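Long-range contacts in Ufm1-specific protease (Caenorhabditis elegans, PDB 5EJJ), which is a thiol protease that cleaves the peptide bond at the C-terminal glycine of the ubiquitin-like modifier ufm-1, freeing it from target proteins: residues R161-N166 with T203-L208; Q367-I372 with G504-D509; G77-D82 with L95-R100; R62-S67 with M272-N277; K354-P359 with E527-I532. All coordinates share one frame; numbering follows the deposited sequence.

Contact 1 of 5, residues R161-N166 with T203-L208; sequences RFTYLN and TAMQSL
Thr163 to Leu165 and Thr203 to Met205 pair as neighbouring antiparallel strands, strand 163-166 lying against the end of strand 199-205 in a mixed five-stranded sheet. The two short segments run at 148° to each other. Two hydrogen-bonded pairs flank one non-hydrogen-bonded pair. Thr163 and Met205 exchange bonds, Thr163 N to Met205 O at 3.0 Å and Met205 N to Thr163 O at 2.8 Å; Leu165 and Thr203 do the same.

Between them Tyr164 and Ala204 put their side chains on the other face of the sheet, with Ala204 CB 3.7 Å from Tyr164 CD2 and oblique to the ring. Both pack on Ser131 of strand 127-139. On the face carrying Thr163, Leu165, Thr203 and Met205, the methionine does the joining: its chain runs out straight and then bends at the sulfur (chi3 -40°), carrying Met205 CE to 3.7 Å from Leu165 CB and 4.0 Å from Thr163 CG2.

Beyond the paired residues Phe162 and Gln206 run side by side, Gln206 NE2 at the ring edge, 4.1 Å from Phe162 CE1, with amide and ring planes 84° apart. Ser207 CB lies over one face of the Arg161 guanidinium. Along its other edge strand 163-166 bonds to strand 171-173 through Tyr164 and Ile173. Phe162 also meets Phe264 of helix 253-280 edge-to-face. Alternating pairs and faces of this kind are the mark of a regular antiparallel beta ladder.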
# COMPACT_ATOMS: atom_id res chain seq x y z
N ARG A 161 1.87 -28.12 -11.46
CA ARG A 161 0.79 -29.08 -11.37
C ARG A 161 -0.38 -28.58 -10.48
O ARG A 161 -1.39 -29.26 -10.32
CB ARG A 161 1.36 -30.42 -10.87
CG ARG A 161 0.45 -31.67 -11.07
CD ARG A 161 0.17 -32.06 -12.56
NE ARG A 161 -0.38 -33.42 -12.68
CZ ARG A 161 -1.67 -33.74 -12.55
NH1 ARG A 161 -2.58 -32.80 -12.29
NH2 ARG A 161 -2.06 -35.01 -12.67
N PHE A 162 -0.25 -27.38 -9.91
CA PHE A 162 -1.35 -26.83 -9.12
C PHE A 162 -2.48 -26.34 -10.02
O PHE A 162 -2.28 -26.03 -11.19
CB PHE A 162 -0.88 -25.66 -8.27
CG PHE A 162 0.19 -26.00 -7.29
CD1 PHE A 162 0.48 -27.31 -6.97
CD2 PHE A 162 0.90 -24.98 -6.66
CE1 PHE A 162 1.47 -27.60 -6.05
CE2 PHE A 162 1.88 -25.27 -5.73
CZ PHE A 162 2.17 -26.57 -5.44
N THR A 163 -3.67 -26.24 -9.44
CA THR A 163 -4.86 -25.79 -10.15
C THR A 163 -5.55 -24.76 -9.27
O THR A 163 -5.62 -24.92 -8.05
CB THR A 163 -5.80 -26.97 -10.37
OG1 THR A 163 -5.19 -27.87 -11.31
CG2 THR A 163 -7.17 -26.52 -10.90
N TYR A 164 -6.03 -23.69 -9.88
CA TYR A 164 -6.68 -22.65 -9.09
C TYR A 164 -8.11 -22.53 -9.58
O TYR A 164 -8.38 -22.49 -10.78
CB TYR A 164 -5.94 -21.31 -9.19
CG TYR A 164 -4.46 -21.38 -8.86
CD1 TYR A 164 -3.53 -21.73 -9.84
CD2 TYR A 164 -3.99 -21.11 -7.57
CE1 TYR A 164 -2.19 -21.80 -9.55
CE2 TYR A 164 -2.65 -21.19 -7.26
CZ TYR A 164 -1.76 -21.53 -8.27
OH TYR A 164 -0.42 -21.60 -7.99
N LEU A 165 -9.03 -22.44 -8.63
CA LEU A 165 -10.42 -22.57 -8.95
C LEU A 165 -11.26 -21.53 -8.22
O LEU A 165 -11.13 -21.37 -7.01
CB LEU A 165 -10.86 -23.97 -8.55
CG LEU A 165 -12.20 -24.38 -9.14
CD1 LEU A 165 -11.98 -24.89 -10.59
CD2 LEU A 165 -12.88 -25.40 -8.21
N ASN A 166 -12.11 -20.82 -8.97
CA ASN A 166 -13.11 -19.94 -8.36
C ASN A 166 -14.47 -20.50 -8.72
O ASN A 166 -14.80 -20.61 -9.90
CB ASN A 166 -13.00 -18.50 -8.88
CG ASN A 166 -14.10 -17.58 -8.31
OD1 ASN A 166 -15.26 -17.67 -8.70
ND2 ASN A 166 -13.72 -16.69 -7.40
N THR A 203 -9.23 -20.94 -5.01
CA THR A 203 -8.83 -22.02 -4.12
C THR A 203 -7.72 -22.80 -4.81
O THR A 203 -7.88 -23.22 -5.96
CB THR A 203 -9.99 -22.93 -3.79
OG1 THR A 203 -10.86 -22.26 -2.87
CG2 THR A 203 -9.47 -24.18 -3.12
N ALA A 204 -6.59 -22.96 -4.13
CA ALA A 204 -5.47 -23.65 -4.77
C ALA A 204 -5.51 -25.13 -4.43
O ALA A 204 -5.72 -25.53 -3.27
CB ALA A 204 -4.13 -23.03 -4.38
N MET A 205 -5.31 -25.95 -5.46
CA MET A 205 -5.55 -27.37 -5.33
C MET A 205 -4.46 -28.18 -6.00
O MET A 205 -3.68 -27.66 -6.78
CB MET A 205 -6.89 -27.70 -5.95
CG MET A 205 -7.99 -27.08 -5.16
SD MET A 205 -9.60 -27.36 -5.84
CE MET A 205 -9.26 -27.15 -7.59
N GLN A 206 -4.43 -29.46 -5.70
CA GLN A 206 -3.42 -30.34 -6.25
C GLN A 206 -4.04 -31.72 -6.48
O GLN A 206 -5.04 -32.08 -5.83
CB GLN A 206 -2.33 -30.42 -5.22
CG GLN A 206 -1.10 -31.11 -5.63
CD GLN A 206 -0.17 -31.24 -4.47
OE1 GLN A 206 -0.58 -31.13 -3.31
NE2 GLN A 206 1.11 -31.45 -4.77
N SER A 207 -3.46 -32.47 -7.42
CA SER A 207 -3.87 -33.86 -7.67
C SER A 207 -3.75 -34.71 -6.39
O SER A 207 -2.80 -34.56 -5.62
CB SER A 207 -3.01 -34.44 -8.80
OG SER A 207 -3.26 -35.82 -9.01
N LEU A 208 -4.74 -35.59 -6.15
CA LEU A 208 -4.69 -36.49 -4.99
C LEU A 208 -3.71 -37.64 -5.20
O LEU A 208 -3.35 -38.35 -4.27
CB LEU A 208 -6.08 -37.04 -4.63
CG LEU A 208 -7.01 -36.15 -3.82
CD1 LEU A 208 -8.26 -36.89 -3.44
CD2 LEU A 208 -6.34 -35.70 -2.57

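Contact 2 of 5, residues Q367-I372 with G504-D509; sequences QPVGEI and GVDFND
Asp506 presents its carboxylate to the turn formed by Gln367 to Gly370, brought there by CG standing anti to the backbone N (chi1 -158°). Gly370 N makes a sound bond, 3.1 Å to Asp506 OD2, on the syn side and 34° out of the carboxylate plane; the others are weak. Val369 N, 3.4 Å from Asp506 OD1, shares itself between the two oxygens. Gln367 NE2 comes to 2.7 Å from Asp506 OD1, but this bond is bent, and amide and carboxylate planes stand 82° apart. Ile372 passes the group at a slant, CG1 3.6 Å from Asp506 OD2.

The carbonyl of Val369 is taken by Asn508, whose ND2 donates to Val369 O at 2.9 Å while its OD1 accepts from Thr510 N. Glu371 and Phe507 form an antiparallel hydrogen-bonded pair, Glu371 N to Phe507 O and Phe507 N to Glu371 O, both 2.9 Å, joining strand 371-374 to strand 499-507. Trp540 packs on Gln367, Ile372 and Asp506, and Lys515 touches Asp506 and Val369.

Across this contact the buried carboxylate is met by uncharged N-H donors of one turn, an arrangement that would probably favour its ionised form and tie the turn to the strand.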
# COMPACT_ATOMS: atom_id res chain seq x y z
N GLN A 367 -13.02 18.28 -10.27
CA GLN A 367 -13.43 19.66 -10.49
C GLN A 367 -12.37 20.74 -10.18
O GLN A 367 -12.74 21.85 -9.79
CB GLN A 367 -14.66 19.96 -9.60
CG GLN A 367 -14.78 19.12 -8.26
CD GLN A 367 -13.55 19.16 -7.33
OE1 GLN A 367 -12.82 18.17 -7.21
NE2 GLN A 367 -13.33 20.30 -6.65
N PRO A 368 -11.07 20.42 -10.36
CA PRO A 368 -10.01 21.17 -9.66
C PRO A 368 -10.18 22.67 -9.95
O PRO A 368 -9.98 23.14 -11.07
CB PRO A 368 -8.72 20.55 -10.20
CG PRO A 368 -9.12 19.18 -10.66
CD PRO A 368 -10.48 19.38 -11.24
N VAL A 369 -10.57 23.40 -8.91
CA VAL A 369 -10.74 24.85 -8.95
C VAL A 369 -9.37 25.50 -8.83
O VAL A 369 -9.13 26.59 -9.36
CB VAL A 369 -11.65 25.31 -7.78
CG1 VAL A 369 -11.29 26.72 -7.30
CG2 VAL A 369 -13.12 25.21 -8.17
N GLY A 370 -8.46 24.83 -8.14
CA GLY A 370 -7.11 25.34 -7.98
C GLY A 370 -6.21 24.24 -7.49
O GLY A 370 -6.22 23.13 -8.03
N GLU A 371 -5.45 24.55 -6.43
CA GLU A 371 -4.44 23.65 -5.86
C GLU A 371 -4.99 22.70 -4.79
O GLU A 371 -5.49 23.14 -3.75
CB GLU A 371 -3.28 24.48 -5.27
CG GLU A 371 -2.20 23.68 -4.56
CD GLU A 371 -1.25 22.99 -5.53
OE1 GLU A 371 -0.17 22.55 -5.07
OE2 GLU A 371 -1.56 22.90 -6.74
N ILE A 372 -4.89 21.40 -5.03
CA ILE A 372 -5.40 20.41 -4.09
C ILE A 372 -4.34 19.80 -3.17
O ILE A 372 -3.35 19.24 -3.63
CB ILE A 372 -6.15 19.28 -4.80
CG1 ILE A 372 -7.46 19.80 -5.40
CG2 ILE A 372 -6.42 18.13 -3.85
CD1 ILE A 372 -8.34 18.69 -5.92
N GLY A 504 -9.51 17.06 2.68
CA GLY A 504 -8.66 17.88 1.84
C GLY A 504 -9.26 19.22 1.48
O GLY A 504 -10.43 19.50 1.75
N VAL A 505 -8.44 20.06 0.86
CA VAL A 505 -8.85 21.38 0.44
C VAL A 505 -8.65 21.59 -1.09
O VAL A 505 -7.93 20.83 -1.74
CB VAL A 505 -8.13 22.45 1.29
CG1 VAL A 505 -8.67 22.43 2.69
CG2 VAL A 505 -6.65 22.19 1.32
N ASP A 506 -9.33 22.59 -1.66
CA ASP A 506 -9.19 22.94 -3.07
C ASP A 506 -8.94 24.45 -3.14
O ASP A 506 -9.86 25.24 -3.35
CB ASP A 506 -10.48 22.59 -3.84
CG ASP A 506 -10.27 22.42 -5.34
OD1 ASP A 506 -11.14 21.80 -6.02
OD2 ASP A 506 -9.22 22.89 -5.84
N PHE A 507 -7.68 24.85 -2.96
CA PHE A 507 -7.32 26.24 -2.72
C PHE A 507 -6.61 26.93 -3.89
O PHE A 507 -5.54 26.50 -4.33
CB PHE A 507 -6.46 26.33 -1.45
CG PHE A 507 -5.95 27.71 -1.16
CD1 PHE A 507 -6.77 28.82 -1.31
CD2 PHE A 507 -4.65 27.90 -0.71
CE1 PHE A 507 -6.30 30.09 -1.03
CE2 PHE A 507 -4.18 29.16 -0.43
CZ PHE A 507 -5.00 30.26 -0.59
N ASN A 508 -7.20 28.03 -4.36
CA ASN A 508 -6.70 28.83 -5.48
C ASN A 508 -6.16 30.19 -4.99
O ASN A 508 -6.92 31.15 -4.86
CB ASN A 508 -7.86 29.03 -6.48
CG ASN A 508 -7.44 29.73 -7.77
OD1 ASN A 508 -6.63 30.66 -7.77
ND2 ASN A 508 -8.02 29.28 -8.88
N ASP A 509 -4.85 30.28 -4.73
CA ASP A 509 -4.27 31.46 -4.06
C ASP A 509 -4.43 32.79 -4.81
O ASP A 509 -4.18 33.86 -4.24
CB ASP A 509 -2.80 31.22 -3.69
CG ASP A 509 -1.96 30.78 -4.88
OD1 ASP A 509 -2.46 30.81 -6.03
OD2 ASP A 509 -0.78 30.40 -4.67

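Contact 3 of 5, residues G77-D82 with L95-R100; sequences GNLNID and LQLTSR
Leu97 carries the largest share of this parallel strand pairing, gripping the neighbouring strand by side chain and backbone at once. Its CD1 lies 3.8 Å from Leu79 CD1, and its CB 3.9 Å from Ile81 CG1; Phe51 and Phe110 pack on the same leucine. Its backbone N bonds to Asn80 O at 2.9 Å, and its O receives Asp82 N. Leu95, two residues earlier on the same strand, sets CB 3.9 Å from Leu79 CB on the same face, while its N and O bond to Asn78 O and Asn80 N. On the reverse face a water donates to both Asn80 O and Gln96 OE1.

Asp82 closes the pairing. With its CG beside its own backbone N (chi1 -73°), the carboxylate turns onto the start of helix 99-104: Ser99 OG donates to Asp82 OD2 at 2.8 Å, nearly along the C-O axis, and Ser99 N adds weak bonds to both oxygens. Thr98, the N-cap, bonds Met101 N through OG1. The whole is a parallel edge pair of the N-terminal MPN domain sheet running straight into a capped helix.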
# COMPACT_ATOMS: atom_id res chain seq x y z
N GLY A 77 17.52 -4.48 -16.43
CA GLY A 77 18.77 -3.75 -16.58
C GLY A 77 19.36 -3.31 -15.26
O GLY A 77 18.84 -3.63 -14.19
N ASN A 78 20.46 -2.56 -15.33
CA ASN A 78 21.07 -1.95 -14.14
C ASN A 78 21.45 -0.51 -14.42
O ASN A 78 21.17 0.04 -15.49
CB ASN A 78 22.32 -2.71 -13.69
CG ASN A 78 23.30 -3.01 -14.85
OD1 ASN A 78 23.28 -2.36 -15.91
ND2 ASN A 78 24.14 -4.03 -14.65
N LEU A 79 22.10 0.12 -13.46
CA LEU A 79 22.37 1.53 -13.63
C LEU A 79 23.76 1.89 -13.15
O LEU A 79 24.29 1.26 -12.23
CB LEU A 79 21.29 2.38 -12.93
CG LEU A 79 21.21 2.32 -11.40
CD1 LEU A 79 22.03 3.42 -10.76
CD2 LEU A 79 19.77 2.40 -10.93
N ASN A 80 24.34 2.90 -13.80
CA ASN A 80 25.65 3.42 -13.46
C ASN A 80 25.58 4.91 -13.16
O ASN A 80 25.24 5.70 -14.04
CB ASN A 80 26.61 3.21 -14.62
CG ASN A 80 28.04 3.27 -14.18
OD1 ASN A 80 28.32 3.63 -13.03
ND2 ASN A 80 28.96 2.91 -15.08
N ILE A 81 25.91 5.29 -11.94
CA ILE A 81 25.89 6.70 -11.56
C ILE A 81 27.27 7.36 -11.60
O ILE A 81 28.19 6.95 -10.87
CB ILE A 81 25.33 6.89 -10.16
CG1 ILE A 81 23.90 6.36 -10.07
CG2 ILE A 81 25.36 8.35 -9.78
CD1 ILE A 81 23.28 6.64 -8.71
N ASP A 82 27.41 8.38 -12.44
CA ASP A 82 28.64 9.15 -12.57
C ASP A 82 29.79 8.30 -13.08
O ASP A 82 30.95 8.59 -12.83
CB ASP A 82 29.02 9.82 -11.24
CG ASP A 82 28.12 11.00 -10.90
OD1 ASP A 82 27.85 11.82 -11.81
OD2 ASP A 82 27.71 11.11 -9.72
N LEU A 95 21.26 2.13 -17.41
CA LEU A 95 20.94 3.54 -17.33
C LEU A 95 22.22 4.31 -17.00
O LEU A 95 23.01 3.89 -16.13
CB LEU A 95 19.87 3.82 -16.26
CG LEU A 95 18.47 3.22 -16.41
CD1 LEU A 95 17.62 3.65 -15.23
CD2 LEU A 95 17.83 3.64 -17.71
N GLN A 96 22.43 5.42 -17.70
CA GLN A 96 23.54 6.30 -17.36
C GLN A 96 23.01 7.45 -16.54
O GLN A 96 22.06 8.12 -16.93
CB GLN A 96 24.24 6.77 -18.62
CG GLN A 96 24.83 5.61 -19.43
CD GLN A 96 25.82 4.79 -18.62
OE1 GLN A 96 26.51 5.31 -17.73
NE2 GLN A 96 25.89 3.50 -18.91
N LEU A 97 23.62 7.67 -15.39
CA LEU A 97 23.09 8.64 -14.44
C LEU A 97 24.19 9.50 -13.86
O LEU A 97 25.35 9.10 -13.82
CB LEU A 97 22.38 7.92 -13.30
CG LEU A 97 21.15 7.06 -13.58
CD1 LEU A 97 20.55 6.61 -12.25
CD2 LEU A 97 20.14 7.81 -14.42
N THR A 98 23.81 10.69 -13.40
CA THR A 98 24.75 11.58 -12.73
C THR A 98 24.11 12.01 -11.42
O THR A 98 22.87 11.96 -11.29
CB THR A 98 25.01 12.84 -13.56
OG1 THR A 98 23.92 13.75 -13.40
CG2 THR A 98 25.17 12.49 -15.03
N SER A 99 24.92 12.44 -10.46
CA SER A 99 24.40 12.88 -9.17
C SER A 99 23.74 14.24 -9.30
O SER A 99 22.86 14.61 -8.49
CB SER A 99 25.50 12.91 -8.12
OG SER A 99 25.85 11.59 -7.69
N ARG A 100 24.17 15.00 -10.31
CA ARG A 100 23.57 16.28 -10.64
C ARG A 100 22.12 16.00 -10.99
O ARG A 100 21.20 16.47 -10.33
CB ARG A 100 24.29 16.91 -11.85
CG ARG A 100 24.34 18.45 -11.87
CD ARG A 100 23.93 19.06 -13.23
NE ARG A 100 24.67 18.52 -14.38
CZ ARG A 100 24.54 18.93 -15.65
NH1 ARG A 100 23.70 19.92 -15.97
NH2 ARG A 100 25.27 18.36 -16.62
O HOH W 1 27.31 6.62 -15.64

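Contact 4 of 5, residues R62-S67 with M272-N277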
# COMPACT_ATOMS: atom_id res chain seq x y z
N ARG A 62 19.97 -9.24 -5.35
CA ARG A 62 19.23 -9.10 -6.58
C ARG A 62 18.10 -10.11 -6.56
O ARG A 62 16.96 -9.79 -6.84
CB ARG A 62 20.12 -9.33 -7.81
CG ARG A 62 19.50 -8.84 -9.11
CD ARG A 62 20.12 -9.48 -10.37
NE ARG A 62 20.19 -10.96 -10.34
CZ ARG A 62 19.15 -11.80 -10.28
NH1 ARG A 62 17.89 -11.36 -10.24
NH2 ARG A 62 19.37 -13.11 -10.26
N GLN A 63 18.43 -11.34 -6.19
CA GLN A 63 17.44 -12.40 -6.10
C GLN A 63 16.41 -12.13 -5.02
O GLN A 63 15.26 -12.54 -5.15
CB GLN A 63 18.11 -13.73 -5.81
CG GLN A 63 19.07 -14.21 -6.86
CD GLN A 63 19.78 -15.47 -6.43
OE1 GLN A 63 19.44 -16.07 -5.39
NE2 GLN A 63 20.77 -15.89 -7.21
N PHE A 64 16.81 -11.49 -3.93
CA PHE A 64 15.81 -11.14 -2.93
C PHE A 64 14.81 -10.12 -3.48
O PHE A 64 13.61 -10.26 -3.28
CB PHE A 64 16.40 -10.63 -1.63
CG PHE A 64 15.35 -10.34 -0.60
CD1 PHE A 64 14.73 -11.39 0.09
CD2 PHE A 64 14.93 -9.04 -0.37
CE1 PHE A 64 13.75 -11.14 1.03
CE2 PHE A 64 13.94 -8.77 0.57
CZ PHE A 64 13.35 -9.82 1.27
N LEU A 65 15.32 -9.11 -4.17
CA LEU A 65 14.47 -8.08 -4.75
C LEU A 65 13.44 -8.69 -5.68
O LEU A 65 12.25 -8.50 -5.47
CB LEU A 65 15.28 -7.02 -5.49
CG LEU A 65 16.19 -6.18 -4.59
CD1 LEU A 65 16.79 -5.08 -5.40
CD2 LEU A 65 15.46 -5.61 -3.41
N GLU A 66 13.90 -9.44 -6.68
CA GLU A 66 13.04 -9.96 -7.73
C GLU A 66 11.94 -10.87 -7.16
O GLU A 66 10.82 -10.87 -7.66
CB GLU A 66 13.87 -10.70 -8.78
CG GLU A 66 13.20 -10.97 -10.15
CD GLU A 66 14.26 -11.14 -11.28
OE1 GLU A 66 13.88 -11.29 -12.48
OE2 GLU A 66 15.48 -11.12 -10.96
N SER A 67 12.24 -11.60 -6.10
CA SER A 67 11.26 -12.51 -5.54
C SER A 67 10.16 -11.74 -4.83
O SER A 67 9.11 -12.29 -4.48
CB SER A 67 11.91 -13.50 -4.57
OG SER A 67 11.96 -13.00 -3.24
N MET A 272 12.31 -18.99 1.76
CA MET A 272 13.60 -19.64 1.82
C MET A 272 14.65 -18.63 2.28
O MET A 272 15.36 -18.86 3.25
CB MET A 272 13.95 -20.18 0.43
CG MET A 272 15.31 -20.85 0.31
SD MET A 272 16.56 -19.98 -0.69
CE MET A 272 17.58 -19.32 0.63
N MET A 273 14.71 -17.51 1.58
CA MET A 273 15.71 -16.50 1.89
C MET A 273 15.59 -15.89 3.30
O MET A 273 16.60 -15.63 3.95
CB MET A 273 15.75 -15.42 0.81
CG MET A 273 16.44 -15.85 -0.47
SD MET A 273 16.38 -14.60 -1.79
CE MET A 273 15.50 -15.51 -3.05
N VAL A 274 14.38 -15.64 3.77
CA VAL A 274 14.23 -15.01 5.08
C VAL A 274 14.62 -16.02 6.14
O VAL A 274 15.28 -15.69 7.11
CB VAL A 274 12.78 -14.56 5.36
CG1 VAL A 274 12.71 -13.81 6.65
CG2 VAL A 274 12.30 -13.66 4.26
N THR A 275 14.20 -17.25 5.93
CA THR A 275 14.51 -18.34 6.84
C THR A 275 16.01 -18.57 7.00
O THR A 275 16.51 -18.56 8.11
CB THR A 275 13.83 -19.63 6.38
OG1 THR A 275 12.41 -19.45 6.46
CG2 THR A 275 14.25 -20.77 7.27
N VAL A 276 16.70 -18.79 5.88
CA VAL A 276 18.15 -18.92 5.89
C VAL A 276 18.80 -17.77 6.64
O VAL A 276 19.61 -17.99 7.53
CB VAL A 276 18.73 -19.02 4.45
CG1 VAL A 276 20.21 -18.64 4.43
CG2 VAL A 276 18.55 -20.42 3.90
N ASN A 277 18.44 -16.54 6.29
CA ASN A 277 18.92 -15.35 6.98
C ASN A 277 18.82 -15.44 8.50
O ASN A 277 19.77 -15.15 9.21
CB ASN A 277 18.14 -14.12 6.48
CG ASN A 277 18.84 -12.81 6.80
OD1 ASN A 277 19.87 -12.50 6.20
ND2 ASN A 277 18.27 -12.02 7.72
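Met273 spans almost by itself the gap between two helices, the axes of whose short segments come no closer than 11.3 Å and run at 135° to each other. With its CG beside the backbone N and the chain then extended as far as the sulfur, it crosses to helix 59-68 and lays SD 3.7 Å from Phe64 CA. The sulfur sits at the rim of the Phe64 ring, 5.4 Å from the ring centroid and 85° off the ring normal. A bend at chi3 (-120°) then turns Met273 CE along the helix surface, 3.6 Å from Gln63 O and 4.2 Å from Gln63 CB. Val274 adds a lighter touch, its CG2 also at the ring edge, 4.3 Å from Phe64 CE1.

The ring is placed by its neighbours on helix 312-325: Tyr318 and Leu322 pack on Phe64, and Tyr318 also touches Val274. Ser67 OG bonds to Phe64 O within its own helix and to Asn270 ND2, so a polar link runs alongside the apolar one. An alanine in place of Met273 would remove the sulfur and methyl, and is likely to strip the Phe64 edge of its sulfur neighbour and open a gap between the helices.

This is a Met-aromatic contact of the edge type, used here to join a helix of the N-terminal MPN domain to the long helix 253-280.

Contact 5 of 5, residues K354-P359 with E527-I532; sequences KLIREP and EDIKTI
Ile356 has CG1 beside its backbone N (chi1 -61°) and continues fully extended (chi2 -178°), which sends CD1 out to Ile529 and Ile532. Ile529 answers with a bent chain (chi2 -74°) that folds its own CD1 across to the same place. The result is a small apolar loop-to-helix packing, the helix belonging to the C78 peptidase region, where the loop before strand 371-374 meets the start of helix 530-533. Ile356 CD1 lies 3.7 Å from Ile529 CD1, crossing it at a slant, and tip to tip with Ile532 CD1, also 3.7 Å away. A serine at Ile356 would lack the reaching branch and would probably leave the methyl ends of Ile529 and Ile532 facing a gap.

Tyr381, whose backbone is bonded to that of Ile356, also touches Ile532. Asp528 OD1 accepts a weak capping bond from Lys530 N at the helix entry. Glu527 and Ile356 run alongside, heading opposite ways, with Glu527 OE1 3.6 Å from Ile356 CG1 and Glu527 CG 3.8 Å from Lys354 O.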
# COMPACT_ATOMS: atom_id res chain seq x y z
N LYS A 354 -15.89 -5.08 6.37
CA LYS A 354 -17.09 -4.47 5.79
C LYS A 354 -16.87 -2.99 5.46
O LYS A 354 -17.43 -2.47 4.49
CB LYS A 354 -18.30 -4.64 6.73
CG LYS A 354 -18.63 -6.08 7.09
CD LYS A 354 -19.26 -6.84 5.93
CE LYS A 354 -19.51 -8.28 6.32
NZ LYS A 354 -20.01 -8.36 7.73
N LEU A 355 -16.06 -2.33 6.28
CA LEU A 355 -15.74 -0.91 6.11
C LEU A 355 -15.11 -0.62 4.75
O LEU A 355 -14.34 -1.43 4.22
CB LEU A 355 -14.78 -0.46 7.23
CG LEU A 355 -15.27 0.03 8.60
CD1 LEU A 355 -16.69 -0.42 8.89
CD2 LEU A 355 -14.32 -0.42 9.71
N ILE A 356 -15.43 0.55 4.20
CA ILE A 356 -14.84 1.05 2.96
C ILE A 356 -13.48 1.72 3.21
O ILE A 356 -13.32 2.46 4.19
CB ILE A 356 -15.79 2.08 2.31
CG1 ILE A 356 -17.11 1.40 1.96
CG2 ILE A 356 -15.16 2.75 1.09
CD1 ILE A 356 -18.09 2.31 1.29
N ARG A 357 -12.51 1.45 2.34
CA ARG A 357 -11.17 2.05 2.44
C ARG A 357 -11.04 3.14 1.39
O ARG A 357 -11.24 2.89 0.20
CB ARG A 357 -10.08 0.99 2.29
CG ARG A 357 -8.63 1.47 2.48
CD ARG A 357 -7.66 0.38 2.00
NE ARG A 357 -6.23 0.63 2.27
CZ ARG A 357 -5.47 -0.13 3.08
NH1 ARG A 357 -6.00 -1.18 3.72
NH2 ARG A 357 -4.18 0.15 3.25
N GLU A 358 -10.73 4.36 1.84
CA GLU A 358 -10.54 5.53 0.97
C GLU A 358 -11.67 5.78 -0.03
O GLU A 358 -11.52 5.51 -1.22
CB GLU A 358 -9.19 5.45 0.26
CG GLU A 358 -8.00 5.55 1.21
CD GLU A 358 -6.65 5.69 0.49
OE1 GLU A 358 -6.15 4.65 0.00
OE2 GLU A 358 -6.12 6.83 0.42
N PRO A 359 -12.82 6.31 0.45
CA PRO A 359 -13.92 6.61 -0.47
C PRO A 359 -13.56 7.79 -1.34
O PRO A 359 -13.94 7.81 -2.49
CB PRO A 359 -15.06 6.99 0.47
CG PRO A 359 -14.71 6.35 1.76
CD PRO A 359 -13.23 6.47 1.85
N GLU A 527 -23.53 -0.02 2.45
CA GLU A 527 -22.09 0.12 2.23
C GLU A 527 -22.24 -0.01 0.71
O GLU A 527 -22.17 -1.10 0.15
CB GLU A 527 -21.39 -1.16 2.67
CG GLU A 527 -20.99 -1.29 4.16
CD GLU A 527 -20.61 0.02 4.85
OE1 GLU A 527 -19.90 0.86 4.25
OE2 GLU A 527 -21.02 0.20 6.02
N ASP A 528 -22.48 1.13 0.07
CA ASP A 528 -22.77 1.20 -1.36
C ASP A 528 -21.76 2.32 -1.60
O ASP A 528 -21.63 3.21 -0.76
CB ASP A 528 -24.21 1.46 -1.84
CG ASP A 528 -24.45 1.10 -3.31
OD1 ASP A 528 -23.66 1.51 -4.18
OD2 ASP A 528 -25.47 0.41 -3.60
N ILE A 529 -21.04 2.29 -2.71
CA ILE A 529 -20.10 3.37 -3.02
C ILE A 529 -20.85 4.47 -3.78
O ILE A 529 -20.67 5.65 -3.50
CB ILE A 529 -18.84 2.92 -3.82
CG1 ILE A 529 -17.80 2.34 -2.88
CG2 ILE A 529 -18.19 4.11 -4.53
CD1 ILE A 529 -17.07 3.40 -2.05
N LYS A 530 -21.71 4.08 -4.72
CA LYS A 530 -22.45 5.06 -5.51
C LYS A 530 -23.35 5.94 -4.63
O LYS A 530 -23.44 7.15 -4.85
CB LYS A 530 -23.27 4.41 -6.63
CG LYS A 530 -22.46 3.66 -7.69
CD LYS A 530 -22.42 2.17 -7.38
CE LYS A 530 -21.79 1.38 -8.52
NZ LYS A 530 -21.87 -0.09 -8.31
N THR A 531 -23.99 5.34 -3.63
CA THR A 531 -24.86 6.13 -2.75
C THR A 531 -24.04 7.13 -1.92
O THR A 531 -24.58 8.12 -1.43
CB THR A 531 -25.78 5.24 -1.84
OG1 THR A 531 -24.99 4.39 -1.00
CG2 THR A 531 -26.72 4.38 -2.68
N ILE A 532 -22.74 6.88 -1.78
CA ILE A 532 -21.83 7.76 -1.03
C ILE A 532 -21.17 8.82 -1.92
O ILE A 532 -20.95 9.95 -1.49
CB ILE A 532 -20.73 6.93 -0.30
CG1 ILE A 532 -21.36 5.96 0.70
CG2 ILE A 532 -19.73 7.84 0.41
CD1 ILE A 532 -20.36 5.16 1.51

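Contact 3 and the first half of contact 4 come from the N-terminal region, and the two contacts have their nearest atoms about 7 Å apart, because strand 74-81 follows helix 59-68. Contact 4 closes a long loop that encloses both contacts 1 and 3; contact 1 sits about 26 Å from it, centre to centre. Contacts 2 and 5 belong to the protease end: contact 2 is nested inside the loop closed by contact 5, with centres about 24 Å apart. Only contact 5 comes near the probable catalytic residues: the Ile532 side chain is about 8 Å from that of Asp520, assigned by similarity, and about 11 Å from that of His522, likewise inferred. Contacts 1 and 2, about 50 Å apart between centres, mark opposite sides of the molecule.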